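Local coordinates for mandelate racemase/muconate lactonizing enzyme family protein (Azoarcus sp., PDB 2QDE) that belongs to the mandelate racemase/muconate lactonizing enzyme family of the enolase superfamily and carries a barium ion in its barrel domain, at residues A[46-51]-A[108-113]; A[346-351]-A[365-370]. All coordinates share one frame; numbering follows the deposited sequence.

Contact 1 of 2, residues A[46-51]-A[108-113]; sequences GIADAG and DFALHD
The carboxylate oxygen D113 OD2 is gripped by two groups: the backbone N of I47, across the contact, and the ammonium of K117, one turn further along helix 101-119, in a salt bridge. The bond from I47 N to D113 OD2 measures 2.9 Å and is nearly straight (166°), and it arrives on the anti side of the carboxylate, 28° out of its plane. Aspartate suits the place because its short chain, extended with CG anti to the backbone N (chi1 179°), carries the acid group from the helix to the strand. The other oxygen, D113 OD1, accepts a hydrogen bond from L365 N, which leaves the whole group anchored. D113 OD2 also lies 3.5 Å from I47 CG1.

The axes of strand segment 46-49 and helix segment 108-113 approach to 5.9 Å, and small residues make this possible. G46 has no CB to collide with A110 O, and its CA makes a CA-H...O contact of 3.5 Å with that carbonyl oxygen. Next on the same face, the methyl of A48 is directed at the helix, where its CB meets F109 CB at 3.5 Å. A110 CB lies 3.9 Å from the same A48 CB. The F109 ring turns its edge to the strand, with A48 CB and D49 O near its plane, while it also packs on P308 of helix 303-315.

This is the join between sheet and helix in the N-terminal capping domain. The I47 carbonyl oxygen is buried here with no polar partner in the model. By contrast, the buried carboxylate of D113, held by two backbone N-H groups and a lysine, is probably stabilised in its ionised form.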
loop_
_atom_site.group_PDB
_atom_site.type_symbol
_atom_site.label_atom_id
_atom_site.label_comp_id
_atom_site.label_asym_id
_atom_site.label_seq_id
_atom_site.Cartn_x
_atom_site.Cartn_y
_atom_site.Cartn_z
ATOM N N GLY A 46 -27.612 -41.304 -9.346
ATOM C CA GLY A 46 -27.554 -39.935 -8.857
ATOM C C GLY A 46 -28.039 -39.003 -9.956
ATOM O O GLY A 46 -27.559 -39.088 -11.080
ATOM N N ILE A 47 -28.988 -38.123 -9.646
ATOM C CA ILE A 47 -29.520 -37.200 -10.648
ATOM C C ILE A 47 -29.248 -35.734 -10.335
ATOM O O ILE A 47 -29.051 -35.362 -9.179
ATOM C CB ILE A 47 -31.049 -37.370 -10.810
ATOM C CG1 ILE A 47 -31.755 -37.039 -9.488
ATOM C CG2 ILE A 47 -31.366 -38.793 -11.230
ATOM C CD1 ILE A 47 -33.266 -37.091 -9.569
ATOM N N ALA A 48 -29.248 -34.903 -11.373
ATOM C CA ALA A 48 -29.006 -33.468 -11.212
ATOM C C ALA A 48 -29.536 -32.691 -12.411
ATOM O O ALA A 48 -29.654 -33.237 -13.511
ATOM C CB ALA A 48 -27.515 -33.200 -11.040
ATOM N N ASP A 49 -29.852 -31.418 -12.179
ATOM C CA ASP A 49 -30.382 -30.509 -13.197
ATOM C C ASP A 49 -29.475 -29.276 -13.215
ATOM O O ASP A 49 -29.424 -28.538 -12.229
ATOM C CB ASP A 49 -31.801 -30.082 -12.812
ATOM C CG ASP A 49 -32.506 -29.279 -13.904
ATOM O OD1 ASP A 49 -31.844 -28.812 -14.862
ATOM O OD2 ASP A 49 -33.742 -29.109 -13.792
ATOM N N ALA A 50 -28.765 -29.057 -14.320
ATOM C CA ALA A 50 -27.865 -27.913 -14.433
ATOM C C ALA A 50 -28.637 -26.602 -14.357
ATOM O O ALA A 50 -28.109 -25.569 -13.921
ATOM C CB ALA A 50 -27.092 -27.980 -15.746
ATOM N N GLY A 51 -29.894 -26.658 -14.782
ATOM C CA GLY A 51 -30.727 -25.476 -14.786
ATOM C C GLY A 51 -30.509 -24.735 -16.092
ATOM O O GLY A 51 -29.896 -25.256 -17.022
ATOM N N ASP A 108 -21.191 -32.547 -9.413
ATOM C CA ASP A 108 -21.168 -32.462 -7.953
ATOM C C ASP A 108 -22.557 -32.724 -7.360
ATOM O O ASP A 108 -22.690 -33.437 -6.362
ATOM C CB ASP A 108 -20.664 -31.068 -7.543
ATOM C CG ASP A 108 -20.802 -30.796 -6.052
ATOM O OD1 ASP A 108 -19.768 -30.713 -5.351
ATOM O OD2 ASP A 108 -21.947 -30.659 -5.578
ATOM N N PHE A 109 -23.586 -32.143 -7.974
ATOM C CA PHE A 109 -24.960 -32.315 -7.500
ATOM C C PHE A 109 -25.377 -33.783 -7.516
ATOM O O PHE A 109 -25.962 -34.274 -6.549
ATOM C CB PHE A 109 -25.957 -31.532 -8.363
ATOM C CG PHE A 109 -25.740 -30.039 -8.368
ATOM C CD1 PHE A 109 -25.017 -29.410 -7.349
ATOM C CD2 PHE A 109 -26.277 -29.259 -9.391
ATOM C CE1 PHE A 109 -24.832 -28.023 -7.357
ATOM C CE2 PHE A 109 -26.099 -27.874 -9.411
ATOM C CZ PHE A 109 -25.375 -27.258 -8.390
ATOM N N ALA A 110 -25.081 -34.467 -8.621
ATOM C CA ALA A 110 -25.437 -35.877 -8.775
ATOM C C ALA A 110 -24.615 -36.773 -7.860
ATOM O O ALA A 110 -25.074 -37.833 -7.450
ATOM C CB ALA A 110 -25.269 -36.317 -10.241
ATOM N N LEU A 111 -23.396 -36.360 -7.540
ATOM C CA LEU A 111 -22.565 -37.165 -6.652
ATOM C C LEU A 111 -23.170 -37.133 -5.247
ATOM O O LEU A 111 -23.307 -38.173 -4.598
ATOM C CB LEU A 111 -21.122 -36.640 -6.634
ATOM C CG LEU A 111 -20.256 -37.031 -7.839
ATOM C CD1 LEU A 111 -18.975 -36.206 -7.863
ATOM C CD2 LEU A 111 -19.933 -38.525 -7.771
ATOM N N HIS A 112 -23.547 -35.940 -4.786
ATOM C CA HIS A 112 -24.145 -35.806 -3.460
ATOM C C HIS A 112 -25.466 -36.565 -3.387
ATOM O O HIS A 112 -25.786 -37.169 -2.367
ATOM C CB HIS A 112 -24.400 -34.337 -3.108
ATOM C CG HIS A 112 -23.179 -33.603 -2.646
ATOM N ND1 HIS A 112 -22.259 -33.062 -3.519
ATOM C CD2 HIS A 112 -22.723 -33.328 -1.400
ATOM C CE1 HIS A 112 -21.290 -32.484 -2.831
ATOM N NE2 HIS A 112 -21.548 -32.631 -1.543
ATOM N N ASP A 113 -26.240 -36.513 -4.467
ATOM C CA ASP A 113 -27.519 -37.215 -4.504
ATOM C C ASP A 113 -27.271 -38.715 -4.360
ATOM O O ASP A 113 -27.901 -39.383 -3.540
ATOM C CB ASP A 113 -28.245 -36.932 -5.818
ATOM C CG ASP A 113 -29.574 -37.652 -5.912
ATOM O OD1 ASP A 113 -30.422 -37.457 -5.018
ATOM O OD2 ASP A 113 -29.771 -38.411 -6.887
#

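Contact 2 of 2, residues A[346-351]-A[365-370]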
loop_
_atom_site.group_PDB
_atom_site.type_symbol
_atom_site.label_atom_id
_atom_site.label_comp_id
_atom_site.label_asym_id
_atom_site.label_seq_id
_atom_site.Cartn_x
_atom_site.Cartn_y
_atom_site.Cartn_z
ATOM N N ALA A 346 -39.900 -32.660 -11.571
ATOM C CA ALA A 346 -39.765 -33.164 -10.209
ATOM C C ALA A 346 -41.188 -33.521 -9.804
ATOM O O ALA A 346 -42.063 -32.654 -9.794
ATOM C CB ALA A 346 -39.221 -32.084 -9.271
ATOM N N LEU A 347 -41.434 -34.788 -9.499
ATOM C CA LEU A 347 -42.772 -35.197 -9.095
ATOM C C LEU A 347 -43.094 -34.588 -7.745
ATOM O O LEU A 347 -44.257 -34.344 -7.427
ATOM C CB LEU A 347 -42.871 -36.721 -8.997
ATOM C CG LEU A 347 -42.808 -37.514 -10.302
ATOM C CD1 LEU A 347 -42.652 -38.983 -9.980
ATOM C CD2 LEU A 347 -44.071 -37.271 -11.119
ATOM N N ASN A 348 -42.053 -34.329 -6.958
ATOM C CA ASN A 348 -42.217 -33.759 -5.626
ATOM C C ASN A 348 -41.369 -32.496 -5.427
ATOM O O ASN A 348 -40.358 -32.512 -4.727
ATOM C CB ASN A 348 -41.864 -34.818 -4.580
ATOM C CG ASN A 348 -40.432 -35.322 -4.713
ATOM O OD1 ASN A 348 -39.874 -35.394 -5.814
ATOM N ND2 ASN A 348 -39.837 -35.686 -3.588
ATOM N N VAL A 349 -41.803 -31.408 -6.051
ATOM C CA VAL A 349 -41.114 -30.126 -5.971
ATOM C C VAL A 349 -40.957 -29.673 -4.517
ATOM O O VAL A 349 -41.885 -29.802 -3.719
ATOM C CB VAL A 349 -41.906 -29.038 -6.732
ATOM C CG1 VAL A 349 -41.109 -27.746 -6.782
ATOM C CG2 VAL A 349 -42.224 -29.514 -8.145
ATOM N N PRO A 350 -39.770 -29.156 -4.149
ATOM C CA PRO A 350 -39.587 -28.701 -2.765
ATOM C C PRO A 350 -40.683 -27.700 -2.405
ATOM O O PRO A 350 -41.124 -26.913 -3.252
ATOM C CB PRO A 350 -38.201 -28.069 -2.798
ATOM C CG PRO A 350 -37.478 -28.940 -3.780
ATOM C CD PRO A 350 -38.497 -29.110 -4.891
ATOM N N ARG A 351 -41.114 -27.724 -1.149
ATOM C CA ARG A 351 -42.182 -26.847 -0.693
ATOM C C ARG A 351 -41.854 -25.354 -0.591
ATOM O O ARG A 351 -40.975 -24.938 0.163
ATOM C CB ARG A 351 -42.714 -27.348 0.654
ATOM C CG ARG A 351 -43.848 -26.513 1.226
ATOM C CD ARG A 351 -44.765 -27.362 2.091
ATOM N NE ARG A 351 -44.240 -27.629 3.430
ATOM C CZ ARG A 351 -44.455 -26.845 4.487
ATOM N NH1 ARG A 351 -45.181 -25.740 4.360
ATOM N NH2 ARG A 351 -43.966 -27.175 5.677
ATOM N N LEU A 365 -30.861 -35.825 -2.858
ATOM C CA LEU A 365 -31.481 -34.519 -3.086
ATOM C C LEU A 365 -32.981 -34.581 -2.801
ATOM O O LEU A 365 -33.666 -33.556 -2.814
ATOM C CB LEU A 365 -31.237 -34.048 -4.524
ATOM C CG LEU A 365 -29.791 -33.670 -4.856
ATOM C CD1 LEU A 365 -29.628 -33.503 -6.357
ATOM C CD2 LEU A 365 -29.416 -32.379 -4.122
ATOM N N GLY A 366 -33.480 -35.791 -2.555
ATOM C CA GLY A 366 -34.889 -35.981 -2.253
ATOM C C GLY A 366 -35.865 -35.688 -3.379
ATOM O O GLY A 366 -36.983 -35.238 -3.125
ATOM N N ILE A 367 -35.450 -35.949 -4.617
ATOM C CA ILE A 367 -36.290 -35.701 -5.784
ATOM C C ILE A 367 -36.596 -36.972 -6.584
ATOM O O ILE A 367 -35.723 -37.822 -6.787
ATOM C CB ILE A 367 -35.619 -34.681 -6.743
ATOM C CG1 ILE A 367 -35.413 -33.341 -6.024
ATOM C CG2 ILE A 367 -36.468 -34.501 -8.001
ATOM C CD1 ILE A 367 -36.696 -32.639 -5.636
ATOM N N GLU A 368 -37.840 -37.073 -7.044
ATOM C CA GLU A 368 -38.315 -38.199 -7.856
ATOM C C GLU A 368 -38.665 -37.626 -9.225
ATOM O O GLU A 368 -39.564 -36.791 -9.340
ATOM C CB GLU A 368 -39.578 -38.804 -7.247
ATOM C CG GLU A 368 -39.458 -39.173 -5.790
ATOM C CD GLU A 368 -38.918 -40.563 -5.592
ATOM O OE1 GLU A 368 -37.953 -40.934 -6.302
ATOM O OE2 GLU A 368 -39.455 -41.286 -4.723
ATOM N N LEU A 369 -37.964 -38.071 -10.259
ATOM C CA LEU A 369 -38.213 -37.562 -11.602
ATOM C C LEU A 369 -39.434 -38.142 -12.304
ATOM O O LEU A 369 -39.728 -39.335 -12.205
ATOM C CB LEU A 369 -36.994 -37.793 -12.505
ATOM C CG LEU A 369 -35.792 -36.851 -12.410
ATOM C CD1 LEU A 369 -34.769 -37.244 -13.463
ATOM C CD2 LEU A 369 -36.232 -35.411 -12.627
ATOM N N ASN A 370 -40.151 -37.277 -13.008
ATOM C CA ASN A 370 -41.293 -37.708 -13.789
ATOM C C ASN A 370 -40.603 -38.094 -15.099
ATOM O O ASN A 370 -40.389 -37.245 -15.962
ATOM C CB ASN A 370 -42.253 -36.538 -14.010
ATOM C CG ASN A 370 -43.444 -36.915 -14.867
ATOM O OD1 ASN A 370 -43.350 -37.799 -15.721
ATOM N ND2 ASN A 370 -44.563 -36.233 -14.663
#
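A346 and L369 form a single beta bridge, and the methyl of A346 adds an apolar touch, its CB 3.9 Å from CG2 of I367. At L347 the backbone N donates to E368 O over 2.7 Å, almost in line with the carbonyl bond (C=O...N angle 175°). The leucine side chain then lies across N370 at about a right angle, CD2 of L347 resting 3.5 Å from N370 CB. The polar end of N370 serves separately as a helix N-cap, OD1 accepting from L373 N.

N348 uses both halves of its amide as a clamp on the backbone opposite. OD1 of N348 accepts from E368 N at 2.9 Å, while its ND2 donates to G366 O at 2.9 Å in a more bent bond (135°). With chi1 at 60°, CG sits between the backbone N and the carbonyl carbon, which brings OD1 and ND2 within bonding distance of both partners, each tilted from the amide plane; asparagine supplies the donor and acceptor that irregular backbone needs. G366, at positive phi, takes a conformation that suits glycine. Further on, the ring of P350 crosses I367, P350 CD to I367 CD1 being 4.0 Å.

The two loops flank strands 351-353 and 356-358 in the barrel domain; I367 and P350 lean on helix 303-315, and N370 leads into helix 371-377.

In the fold
From the N terminus, the chain runs through the antiparallel sheet to strand 45-49, and contact 1 closes the largely helical excursion that returns it along helix 101-119. The chain then traverses the barrel before contact 2 closes a much shorter loop, holding strands 351-353 and 356-358. The two are in series, neither nesting nor crossing, yet their centres lie only about 13 Å apart and they touch. L365 and I367 join them: L365 CD1 packs 3.4 Å from I47 O, and I47 CD1 reaches I367 O. Segment 365-370 thus ties the N-terminal capping domain to the barrel domain.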